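Local coordinates for protein tRNA delta(2)-isopentenylpyrophosphate transferase (Bacillus halodurans, PDB 3EXA) that probably transfers a dimethylallyl group from dimethylallyl diphosphate to adenine 37 of tRNAs that read codons beginning with uridine, at residues V6-P11 against L94-G99; V21-R26 against K296-I301; N28-S33 against P59-D64; I195-E200 against F287-V292. All blocks are in the same frame, centred on the assembly; numbering follows the deposited sequence.

Contact 1 of 4, residues V6-P11 against L94-G99; sequences VAIVGP and LPFLVG
V6, A7 and I8 pair in parallel with F96, L97 and V98, the two strands running 20° apart. Four backbone hydrogen bonds join them: V6 N to P95 O, L97 N to V6 O, I8 N to L97 O and G99 N to I8 O. V6, I8, F96 and V98 send their side chains to one face of the sheet, A7 and L97 to the other. V6 CB sits over one face of the F96 ring, offset toward the rim, in a CH-pi contact 4.0 Å from the centroid. V6 CG1 lies anti to the backbone N (chi1 178°), which brings it 3.5 Å from F96 CE1. V6 CG2 meets L94 CD2 at 3.7 Å. I8 comes to the same ring at its edge, with I8 CD1 3.9 Å from F96 CD1. On the opposite face A7 CB and L97 CB are 4.4 Å apart. Helix 16-25 covers the first face through L23, and helix 74-90 the second through F77. Strand 4-9 leads into G10 and P11, which are predicted to bind ATP, and G99 lies close to K16. This is the central strand pairing of a P-loop NTPase fold, with the loop's first residues.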
loop_
_atom_site.group_PDB
_atom_site.type_symbol
_atom_site.label_atom_id
_atom_site.label_comp_id
_atom_site.label_asym_id
_atom_site.label_seq_id
_atom_site.Cartn_x
_atom_site.Cartn_y
_atom_site.Cartn_z
ATOM N N VAL A 6 22.427 19.879 17.135
ATOM C CA VAL A 6 23.535 19.169 17.764
ATOM C C VAL A 6 23.044 17.800 18.222
ATOM O O VAL A 6 22.004 17.704 18.868
ATOM C CB VAL A 6 24.085 19.924 19.005
ATOM C CG1 VAL A 6 25.203 19.103 19.647
ATOM C CG2 VAL A 6 24.606 21.305 18.607
ATOM N N ALA A 7 23.775 16.740 17.876
ATOM C CA ALA A 7 23.384 15.400 18.304
ATOM C C ALA A 7 24.474 14.796 19.178
ATOM O O ALA A 7 25.657 14.873 18.850
ATOM C CB ALA A 7 23.123 14.505 17.102
ATOM N N ILE A 8 24.068 14.228 20.310
ATOM C CA ILE A 8 24.993 13.587 21.231
ATOM C C ILE A 8 24.540 12.141 21.311
ATOM O O ILE A 8 23.480 11.836 21.849
ATOM C CB ILE A 8 24.935 14.219 22.635
ATOM C CG1 ILE A 8 25.234 15.710 22.545
ATOM C CG2 ILE A 8 25.937 13.534 23.559
ATOM C CD1 ILE A 8 25.092 16.433 23.857
ATOM N N VAL A 9 25.351 11.254 20.754
ATOM C CA VAL A 9 25.039 9.838 20.713
ATOM C C VAL A 9 26.106 9.047 21.460
ATOM O O VAL A 9 27.179 9.570 21.753
ATOM C CB VAL A 9 25.026 9.366 19.278
ATOM C CG1 VAL A 9 24.093 10.254 18.454
ATOM C CG2 VAL A 9 26.446 9.438 18.724
ATOM N N GLY A 10 25.815 7.781 21.733
ATOM C CA GLY A 10 26.750 6.929 22.445
ATOM C C GLY A 10 25.981 5.903 23.260
ATOM O O GLY A 10 24.780 6.061 23.458
ATOM N N PRO A 11 26.635 4.834 23.735
ATOM C CA PRO A 11 25.990 3.784 24.533
ATOM C C PRO A 11 25.501 4.301 25.885
ATOM O O PRO A 11 25.554 5.500 26.148
ATOM C CB PRO A 11 27.094 2.743 24.682
ATOM C CG PRO A 11 28.329 3.586 24.704
ATOM C CD PRO A 11 28.070 4.553 23.570
ATOM N N LEU A 94 19.243 26.557 20.778
ATOM C CA LEU A 94 19.869 25.512 19.981
ATOM C C LEU A 94 19.336 24.132 20.375
ATOM O O LEU A 94 19.493 23.697 21.520
ATOM C CB LEU A 94 21.385 25.559 20.170
ATOM C CG LEU A 94 22.176 24.438 19.505
ATOM C CD1 LEU A 94 21.949 24.464 18.002
ATOM C CD2 LEU A 94 23.637 24.612 19.832
ATOM N N PRO A 95 18.699 23.425 19.427
ATOM C CA PRO A 95 18.149 22.094 19.694
ATOM C C PRO A 95 19.202 20.995 19.813
ATOM O O PRO A 95 20.099 20.874 18.977
ATOM C CB PRO A 95 17.215 21.870 18.511
ATOM C CG PRO A 95 17.952 22.535 17.406
ATOM C CD PRO A 95 18.391 23.842 18.050
ATOM N N PHE A 96 19.058 20.195 20.865
ATOM C CA PHE A 96 19.954 19.086 21.181
ATOM C C PHE A 96 19.221 17.731 21.128
ATOM O O PHE A 96 18.242 17.520 21.846
ATOM C CB PHE A 96 20.529 19.290 22.596
ATOM C CG PHE A 96 21.779 20.140 22.653
ATOM C CD1 PHE A 96 23.040 19.541 22.676
ATOM C CD2 PHE A 96 21.698 21.528 22.707
ATOM C CE1 PHE A 96 24.209 20.312 22.749
ATOM C CE2 PHE A 96 22.859 22.306 22.780
ATOM C CZ PHE A 96 24.120 21.693 22.803
ATOM N N LEU A 97 19.688 16.829 20.271
ATOM C CA LEU A 97 19.111 15.496 20.166
ATOM C C LEU A 97 20.078 14.605 20.936
ATOM O O LEU A 97 21.205 14.345 20.480
ATOM C CB LEU A 97 19.018 15.044 18.704
ATOM C CG LEU A 97 18.330 13.700 18.412
ATOM C CD1 LEU A 97 16.896 13.726 18.884
ATOM C CD2 LEU A 97 18.372 13.425 16.930
ATOM N N VAL A 98 19.625 14.149 22.105
ATOM C CA VAL A 98 20.437 13.331 23.012
ATOM C C VAL A 98 19.988 11.892 23.230
ATOM O O VAL A 98 18.798 11.613 23.381
ATOM C CB VAL A 98 20.546 14.008 24.414
ATOM C CG1 VAL A 98 21.446 13.181 25.338
ATOM C CG2 VAL A 98 21.107 15.398 24.265
ATOM N N GLY A 99 20.971 10.994 23.253
ATOM C CA GLY A 99 20.726 9.583 23.470
ATOM C C GLY A 99 19.898 8.969 22.373
ATOM O O GLY A 99 19.843 9.503 21.264
#

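Contact 2 of 4, residues V21-R26 against K296-I301; sequences VMLAKR and KKIMEI
The guanidinium of R26 meets I298 and M299 obliquely, neither squarely on its face nor at its edge. R26 NH2 lies 3.4 Å from I298 CG2, and R26 NH1 is 4.1 Å from CG of M299, a selenomethionine. Two helices pack here. Helix 16-25, which begins within the predicted ATP-binding P-loop, meets helix 294-317 near the C-terminus of the chain. The axes of 21-25 and 296-301 come within 10.4 Å and cross at -52°. No hydrogen bond joins the two segments. R26 CG stands between the backbone N and the carbonyl carbon (chi1 51°), and bends further along carry the group past I298 in the opposite direction. I298 lies between M22, L23 and R26. Its CG1 touches CB of M22, a second selenomethionine, at 4.0 Å. L23 is buried and also packs on F96 of the sheet. With an alanine in place of L23, the methyls that I298 CD1 and I301 CG2 pack on would be gone, probably opening a gap between the helices. The L23 side chain crosses that of I301 at about a right angle, with L23 CD1 3.7 Å from I301 CG2. The closest carbon pair is L23 CD2 with I298 CD1, at 3.4 Å.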
loop_
_atom_site.group_PDB
_atom_site.type_symbol
_atom_site.label_atom_id
_atom_site.label_comp_id
_atom_site.label_asym_id
_atom_site.label_seq_id
_atom_site.Cartn_x
_atom_site.Cartn_y
_atom_site.Cartn_z
ATOM N N VAL A 21 23.647 18.460 29.358
ATOM C CA VAL A 21 23.024 19.595 30.020
ATOM C C VAL A 21 24.031 20.719 30.201
ATOM O O VAL A 21 23.658 21.888 30.205
ATOM C CB VAL A 21 22.448 19.225 31.403
ATOM C CG1 VAL A 21 21.646 17.929 31.302
ATOM C CG2 VAL A 21 23.562 19.091 32.413
HETATM N N MSE A 22 25.304 20.361 30.356
HETATM C CA MSE A 22 26.366 21.354 30.538
HETATM C C MSE A 22 26.657 22.052 29.217
HETATM O O MSE A 22 27.003 23.226 29.191
HETATM C CB MSE A 22 27.647 20.694 31.067
HETATM C CG MSE A 22 27.591 20.211 32.537
HETATM SE SE MSE A 22 27.215 21.564 33.923
HETATM C CE MSE A 22 25.524 20.891 34.635
ATOM N N LEU A 23 26.519 21.318 28.123
ATOM C CA LEU A 23 26.740 21.884 26.817
ATOM C C LEU A 23 25.586 22.808 26.462
ATOM O O LEU A 23 25.782 23.857 25.853
ATOM C CB LEU A 23 26.845 20.778 25.774
ATOM C CG LEU A 23 28.196 20.082 25.708
ATOM C CD1 LEU A 23 28.144 18.986 24.668
ATOM C CD2 LEU A 23 29.279 21.094 25.354
ATOM N N ALA A 24 24.380 22.420 26.850
ATOM C CA ALA A 24 23.194 23.213 26.543
ATOM C C ALA A 24 23.104 24.491 27.370
ATOM O O ALA A 24 22.409 25.439 26.993
ATOM C CB ALA A 24 21.939 22.373 26.743
ATOM N N LYS A 25 23.810 24.515 28.494
ATOM C CA LYS A 25 23.813 25.681 29.365
ATOM C C LYS A 25 24.585 26.834 28.738
ATOM O O LYS A 25 24.071 27.945 28.603
ATOM C CB LYS A 25 24.427 25.328 30.720
ATOM C CG LYS A 25 23.530 24.495 31.611
ATOM C CD LYS A 25 24.281 24.061 32.852
ATOM C CE LYS A 25 23.370 23.342 33.829
ATOM N NZ LYS A 25 22.343 24.263 34.399
ATOM N N ARG A 26 25.823 26.571 28.348
ATOM C CA ARG A 26 26.636 27.617 27.746
ATOM C C ARG A 26 26.372 27.776 26.251
ATOM O O ARG A 26 27.039 28.558 25.579
ATOM C CB ARG A 26 28.115 27.327 28.000
ATOM C CG ARG A 26 28.524 25.930 27.613
ATOM C CD ARG A 26 29.492 25.326 28.625
ATOM N NE ARG A 26 30.878 25.768 28.483
ATOM C CZ ARG A 26 31.900 25.179 29.102
ATOM N NH1 ARG A 26 33.145 25.620 28.934
ATOM N NH2 ARG A 26 31.670 24.135 29.889
ATOM N N LYS A 296 37.788 19.596 31.964
ATOM C CA LYS A 296 38.636 19.745 30.792
ATOM C C LYS A 296 37.963 19.201 29.521
ATOM O O LYS A 296 38.039 19.834 28.473
ATOM C CB LYS A 296 39.983 19.040 31.014
ATOM C CG LYS A 296 41.044 19.334 29.948
ATOM C CD LYS A 296 42.311 18.512 30.181
ATOM C CE LYS A 296 43.350 18.735 29.088
ATOM N NZ LYS A 296 43.908 20.118 29.109
ATOM N N LYS A 297 37.306 18.044 29.606
ATOM C CA LYS A 297 36.642 17.457 28.436
ATOM C C LYS A 297 35.488 18.287 27.921
ATOM O O LYS A 297 35.404 18.585 26.731
ATOM C CB LYS A 297 36.089 16.063 28.739
ATOM C CG LYS A 297 37.018 14.928 28.388
ATOM C CD LYS A 297 37.341 14.884 26.904
ATOM C CE LYS A 297 38.574 14.024 26.665
ATOM N NZ LYS A 297 39.133 14.217 25.303
ATOM N N ILE A 298 34.583 18.638 28.822
ATOM C CA ILE A 298 33.419 19.414 28.439
ATOM C C ILE A 298 33.842 20.719 27.771
ATOM O O ILE A 298 33.164 21.211 26.870
ATOM C CB ILE A 298 32.525 19.695 29.663
ATOM C CG1 ILE A 298 31.061 19.726 29.232
ATOM C CG2 ILE A 298 32.923 21.002 30.330
ATOM C CD1 ILE A 298 30.675 20.918 28.396
HETATM N N MSE A 299 34.972 21.269 28.204
HETATM C CA MSE A 299 35.465 22.505 27.621
HETATM C C MSE A 299 35.993 22.211 26.215
HETATM O O MSE A 299 35.842 23.028 25.309
HETATM C CB MSE A 299 36.566 23.097 28.511
HETATM C CG MSE A 299 36.976 24.527 28.183
HETATM SE SE MSE A 299 38.105 25.332 29.580
HETATM C CE MSE A 299 39.712 24.239 29.365
ATOM N N GLU A 300 36.587 21.036 26.029
ATOM C CA GLU A 300 37.116 20.648 24.725
ATOM C C GLU A 300 35.979 20.357 23.762
ATOM O O GLU A 300 36.056 20.689 22.578
ATOM C CB GLU A 300 37.989 19.395 24.841
ATOM C CG GLU A 300 38.502 18.861 23.501
ATOM C CD GLU A 300 38.908 17.394 23.561
ATOM O OE1 GLU A 300 39.182 16.891 24.679
ATOM O OE2 GLU A 300 38.961 16.741 22.488
ATOM N N ILE A 301 34.926 19.726 24.273
ATOM C CA ILE A 301 33.773 19.370 23.455
ATOM C C ILE A 301 32.986 20.599 23.033
ATOM O O ILE A 301 32.481 20.647 21.917
ATOM C CB ILE A 301 32.810 18.426 24.210
ATOM C CG1 ILE A 301 33.472 17.066 24.418
ATOM C CG2 ILE A 301 31.513 18.261 23.415
ATOM C CD1 ILE A 301 32.651 16.120 25.246
#

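Contact 3 of 4, residues N28-S33 against P59-D64; sequences NGEVIS and PHHLID
Strand 29-33 and the short strand 60-61 are the two strands of a beta-alpha-beta unit at one edge of the parallel sheet, with V31 beside H60 and I32 beside H61. Backbone bonds run from V31 N to P59 O, from H61 N to V31 O and from S33 N to H61 O. V31 CB sits over the centre of the H60 ring, 3.7 Å from the centroid and 2° off the normal, a CH-pi contact. V31 CG2 lies over the same face. H60 NE2 is buried here and has no polar partner in the model. Shortening H60 to an alanine would probably strip V31 of the flat group over its CB and CG2, leaving a gap at the sheet edge. On the side of the sheet that carries I32, the H61 ring reaches back to strand 29-33. H61 CG lies anti to its carbonyl carbon (chi1 -50°), and H61 ND1 reaches V31 O at 3.2 Å. The oxygen lies in the ring plane, the donor above the carbonyl plane. V31 O accepts from H61 N and H61 ND1. E30 crosses P59 at about a right angle, with E30 CG 3.6 Å from P59 CG. The E30 carboxylate forms salt bridges with R91 and R93. I32 CG2 and L62 CD2 lie alongside at 3.6 Å. At the far end I63 CD1 presses on S33 CB, at 3.3 Å.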
loop_
_atom_site.group_PDB
_atom_site.type_symbol
_atom_site.label_atom_id
_atom_site.label_comp_id
_atom_site.label_asym_id
_atom_site.label_seq_id
_atom_site.Cartn_x
_atom_site.Cartn_y
_atom_site.Cartn_z
ATOM N N ASN A 28 22.962 27.919 25.244
ATOM C CA ASN A 28 21.541 28.285 25.281
ATOM C C ASN A 28 20.683 27.329 24.454
ATOM O O ASN A 28 20.046 27.756 23.500
ATOM C CB ASN A 28 21.357 29.731 24.769
ATOM C CG ASN A 28 19.932 30.258 24.961
ATOM O OD1 ASN A 28 19.351 30.145 26.042
ATOM N ND2 ASN A 28 19.377 30.856 23.914
ATOM N N GLY A 29 20.649 26.049 24.820
ATOM C CA GLY A 29 19.863 25.103 24.048
ATOM C C GLY A 29 18.815 24.306 24.807
ATOM O O GLY A 29 18.733 24.391 26.030
ATOM N N GLU A 30 17.993 23.546 24.080
ATOM C CA GLU A 30 16.969 22.716 24.706
ATOM C C GLU A 30 17.241 21.276 24.299
ATOM O O GLU A 30 17.796 21.039 23.229
ATOM C CB GLU A 30 15.577 23.131 24.247
ATOM C CG GLU A 30 15.322 24.612 24.365
ATOM C CD GLU A 30 13.846 24.944 24.313
ATOM O OE1 GLU A 30 13.083 24.195 23.669
ATOM O OE2 GLU A 30 13.443 25.958 24.916
ATOM N N VAL A 31 16.861 20.307 25.128
ATOM C CA VAL A 31 17.143 18.921 24.767
ATOM C C VAL A 31 15.959 18.124 24.279
ATOM O O VAL A 31 14.890 18.130 24.889
ATOM C CB VAL A 31 17.757 18.108 25.936
ATOM C CG1 VAL A 31 18.034 16.682 25.469
ATOM C CG2 VAL A 31 19.031 18.759 26.441
ATOM N N ILE A 32 16.149 17.428 23.170
ATOM C CA ILE A 32 15.098 16.573 22.654
ATOM C C ILE A 32 15.588 15.163 22.935
ATOM O O ILE A 32 16.625 14.743 22.407
ATOM C CB ILE A 32 14.905 16.715 21.153
ATOM C CG1 ILE A 32 14.631 18.179 20.799
ATOM C CG2 ILE A 32 13.752 15.822 20.718
ATOM C CD1 ILE A 32 14.484 18.414 19.314
ATOM N N SER A 33 14.848 14.441 23.775
ATOM C CA SER A 33 15.199 13.080 24.152
ATOM C C SER A 33 15.056 12.146 22.968
ATOM O O SER A 33 13.989 12.061 22.365
ATOM C CB SER A 33 14.305 12.587 25.291
ATOM O OG SER A 33 14.597 11.227 25.596
ATOM N N PRO A 59 15.526 22.665 29.587
ATOM C CA PRO A 59 14.244 22.052 29.230
ATOM C C PRO A 59 14.389 20.797 28.362
ATOM O O PRO A 59 15.194 20.759 27.423
ATOM C CB PRO A 59 13.520 23.177 28.496
ATOM C CG PRO A 59 14.650 23.912 27.842
ATOM C CD PRO A 59 15.679 23.977 28.941
ATOM N N HIS A 60 13.610 19.773 28.688
ATOM C CA HIS A 60 13.649 18.531 27.942
ATOM C C HIS A 60 12.295 18.160 27.354
ATOM O O HIS A 60 11.255 18.320 27.998
ATOM C CB HIS A 60 14.170 17.397 28.831
ATOM C CG HIS A 60 15.607 17.541 29.205
ATOM N ND1 HIS A 60 16.484 16.475 29.233
ATOM C CD2 HIS A 60 16.330 18.626 29.578
ATOM C CE1 HIS A 60 17.676 16.895 29.603
ATOM N NE2 HIS A 60 17.608 18.201 29.821
ATOM N N HIS A 61 12.314 17.656 26.126
ATOM C CA HIS A 61 11.083 17.280 25.447
ATOM C C HIS A 61 10.981 15.799 25.120
ATOM O O HIS A 61 11.990 15.098 25.004
ATOM C CB HIS A 61 10.945 18.065 24.142
ATOM C CG HIS A 61 11.128 19.540 24.297
ATOM N ND1 HIS A 61 12.358 20.118 24.509
ATOM C CD2 HIS A 61 10.229 20.551 24.295
ATOM C CE1 HIS A 61 12.213 21.425 24.633
ATOM N NE2 HIS A 61 10.931 21.714 24.508
ATOM N N LEU A 62 9.740 15.348 24.953
ATOM C CA LEU A 62 9.446 13.969 24.603
ATOM C C LEU A 62 9.668 12.989 25.746
ATOM O O LEU A 62 10.028 11.828 25.541
ATOM C CB LEU A 62 10.267 13.574 23.379
ATOM C CG LEU A 62 9.616 13.850 22.011
ATOM C CD1 LEU A 62 8.738 15.103 22.026
ATOM C CD2 LEU A 62 10.715 13.969 20.991
ATOM N N ILE A 63 9.461 13.475 26.961
ATOM C CA ILE A 63 9.598 12.641 28.135
ATOM C C ILE A 63 8.222 12.528 28.773
ATOM O O ILE A 63 7.544 13.537 28.989
ATOM C CB ILE A 63 10.543 13.255 29.167
ATOM C CG1 ILE A 63 11.899 13.534 28.534
ATOM C CG2 ILE A 63 10.703 12.305 30.338
ATOM C CD1 ILE A 63 12.675 12.303 28.185
ATOM N N ASP A 64 7.808 11.300 29.062
ATOM C CA ASP A 64 6.522 11.084 29.691
ATOM C C ASP A 64 5.364 11.601 28.848
ATOM O O ASP A 64 4.541 12.371 29.330
ATOM C CB ASP A 64 6.533 11.759 31.067
ATOM C CG ASP A 64 7.438 11.045 32.040
ATOM O OD1 ASP A 64 7.863 11.640 33.047
ATOM O OD2 ASP A 64 7.723 9.856 31.804
#

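Contact 4 of 4, residues I195-E200 against F287-V292; sequences IGLTME and FDMTDV
T290 closes on E200 and M199 with every atom of its side chain. T290 CB faces the E200 carboxylate, with OE2 of E200 3.8 Å away. From there the side chain forks. T290 OG1 lies anti to the carbonyl carbon (chi1 -60°) and works in two directions. It accepts the backbone N-H of E200 at 2.9 Å from E200 N, and it donates to D288 OD2. It also lies against CA and CG of the selenomethionine M199. The other branch, T290 CG2, lies over one face of the E200 carboxylate, 3.2 Å from E200 OE2, the two side chains crossing at about a right angle. D288 OD2 receives T290 OG1 on its syn side and T290 N from above the carboxylate plane, at 2.8 Å. The second bond makes an Asx turn just after strand 284-288. E200 stands at the N-cap position of helix 201-218. The bond from E200 N to T290 OG1 ties this turn to the helix start. Before the turn, strands 191-198 and 284-288 run parallel at an edge of the P-loop sheet. F287 N binds G196 O, T198 N binds F287 O, and M289 N binds T198 O. M289, a selenomethionine bent at chi2 and chi3, lies against L197 and M199. M289 CG meets L197 CB at 4.0 Å, and M289 CB touches M199 CE at 3.6 Å. The F287 ring leans obliquely on I195, with I195 CG2 4.2 Å from F287 CE1, and I301 packs against that ring as well.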
loop_
_atom_site.group_PDB
_atom_site.type_symbol
_atom_site.label_atom_id
_atom_site.label_comp_id
_atom_site.label_asym_id
_atom_site.label_seq_id
_atom_site.Cartn_x
_atom_site.Cartn_y
_atom_site.Cartn_z
ATOM N N ILE A 195 28.347 14.339 17.848
ATOM C CA ILE A 195 29.485 13.915 18.659
ATOM C C ILE A 195 29.141 12.594 19.324
ATOM O O ILE A 195 27.981 12.331 19.624
ATOM C CB ILE A 195 29.814 14.935 19.774
ATOM C CG1 ILE A 195 28.590 15.127 20.663
ATOM C CG2 ILE A 195 30.258 16.273 19.167
ATOM C CD1 ILE A 195 28.839 15.980 21.869
ATOM N N GLY A 196 30.145 11.757 19.556
ATOM C CA GLY A 196 29.885 10.484 20.200
ATOM C C GLY A 196 30.737 10.326 21.443
ATOM O O GLY A 196 31.906 10.709 21.448
ATOM N N LEU A 197 30.139 9.782 22.501
ATOM C CA LEU A 197 30.832 9.546 23.763
ATOM C C LEU A 197 31.096 8.045 23.904
ATOM O O LEU A 197 30.171 7.237 23.807
ATOM C CB LEU A 197 29.979 10.046 24.932
ATOM C CG LEU A 197 29.504 11.502 24.786
ATOM C CD1 LEU A 197 28.818 11.951 26.071
ATOM C CD2 LEU A 197 30.689 12.403 24.470
ATOM N N THR A 198 32.364 7.686 24.108
ATOM C CA THR A 198 32.784 6.296 24.248
ATOM C C THR A 198 33.502 6.157 25.552
ATOM O O THR A 198 33.646 7.117 26.308
ATOM C CB THR A 198 33.834 5.858 23.215
ATOM O OG1 THR A 198 33.756 6.689 22.059
ATOM C CG2 THR A 198 33.626 4.401 22.833
HETATM N N MSE A 199 34.025 4.956 25.766
HETATM C CA MSE A 199 34.739 4.648 26.989
HETATM C C MSE A 199 35.372 3.272 26.845
HETATM O O MSE A 199 34.905 2.448 26.061
HETATM C CB MSE A 199 33.735 4.653 28.138
HETATM C CG MSE A 199 34.295 4.929 29.513
HETATM SE SE MSE A 199 32.830 5.014 30.810
HETATM C CE MSE A 199 32.331 6.863 30.621
ATOM N N GLU A 200 36.440 3.035 27.598
ATOM C CA GLU A 200 37.139 1.753 27.578
ATOM C C GLU A 200 36.170 0.611 27.896
ATOM O O GLU A 200 35.299 0.746 28.758
ATOM C CB GLU A 200 38.292 1.779 28.592
ATOM C CG GLU A 200 39.608 2.294 28.011
ATOM C CD GLU A 200 40.605 2.766 29.071
ATOM O OE1 GLU A 200 40.766 2.082 30.111
ATOM O OE2 GLU A 200 41.239 3.823 28.852
ATOM N N PHE A 287 34.602 11.190 21.500
ATOM C CA PHE A 287 35.327 11.677 22.642
ATOM C C PHE A 287 35.361 10.567 23.657
ATOM O O PHE A 287 34.346 9.918 23.921
ATOM C CB PHE A 287 34.655 12.914 23.228
ATOM C CG PHE A 287 34.822 14.154 22.391
ATOM C CD1 PHE A 287 33.977 14.411 21.313
ATOM C CD2 PHE A 287 35.827 15.075 22.690
ATOM C CE1 PHE A 287 34.125 15.569 20.550
ATOM C CE2 PHE A 287 35.982 16.232 21.935
ATOM C CZ PHE A 287 35.133 16.481 20.862
ATOM N N ASP A 288 36.543 10.338 24.213
ATOM C CA ASP A 288 36.727 9.296 25.209
ATOM C C ASP A 288 36.451 9.876 26.591
ATOM O O ASP A 288 37.068 10.857 26.997
ATOM C CB ASP A 288 38.155 8.761 25.131
ATOM C CG ASP A 288 38.330 7.462 25.883
ATOM O OD1 ASP A 288 39.341 6.780 25.619
ATOM O OD2 ASP A 288 37.470 7.126 26.738
HETATM N N MSE A 289 35.519 9.258 27.306
HETATM C CA MSE A 289 35.145 9.711 28.635
HETATM C C MSE A 289 35.746 8.834 29.722
HETATM O O MSE A 289 35.377 8.950 30.888
HETATM C CB MSE A 289 33.619 9.711 28.779
HETATM C CG MSE A 289 32.899 10.498 27.696
HETATM SE SE MSE A 289 33.561 12.308 27.549
HETATM C CE MSE A 289 32.336 13.141 28.815
ATOM N N THR A 290 36.660 7.952 29.335
ATOM C CA THR A 290 37.297 7.048 30.284
ATOM C C THR A 290 37.927 7.764 31.475
ATOM O O THR A 290 39.019 8.333 31.365
ATOM C CB THR A 290 38.390 6.218 29.618
ATOM O OG1 THR A 290 37.817 5.449 28.560
ATOM C CG2 THR A 290 39.030 5.280 30.632
ATOM N N ASP A 291 37.227 7.709 32.606
ATOM C CA ASP A 291 37.651 8.324 33.858
ATOM C C ASP A 291 38.659 9.443 33.648
ATOM O O ASP A 291 39.781 9.398 34.155
ATOM C CB ASP A 291 38.229 7.256 34.798
ATOM C CG ASP A 291 37.209 6.163 35.161
ATOM O OD1 ASP A 291 37.594 5.217 35.883
ATOM O OD2 ASP A 291 36.034 6.245 34.733
ATOM N N VAL A 292 38.247 10.447 32.886
ATOM C CA VAL A 292 39.110 11.578 32.608
ATOM C C VAL A 292 38.555 12.828 33.294
ATOM O O VAL A 292 37.502 12.787 33.945
ATOM C CB VAL A 292 39.271 11.805 31.063
ATOM C CG1 VAL A 292 38.016 12.424 30.467
ATOM C CG2 VAL A 292 40.494 12.674 30.780
#

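Three of the contacts are strand pairings of one parallel sheet. Contact 3 lies at one edge, contact 1 in the middle and contact 4 at the other edge. The centres of contacts 3 and 4 are about 23 Å apart; from that of contact 1 they lie about 10 Å and about 15 Å away. Neighbouring strands link contact 1 to both. Contact 2 packs on F96 and F287, its centre about 13 Å from that of contact 1 and about 14 Å from that of contact 4. Along the chain contact 3 falls between the segments of contact 1, which closes before contact 4 opens. The segments of contacts 1 and 2 alternate. The last helix thus packs on the first, beside the predicted nucleotide-binding loop.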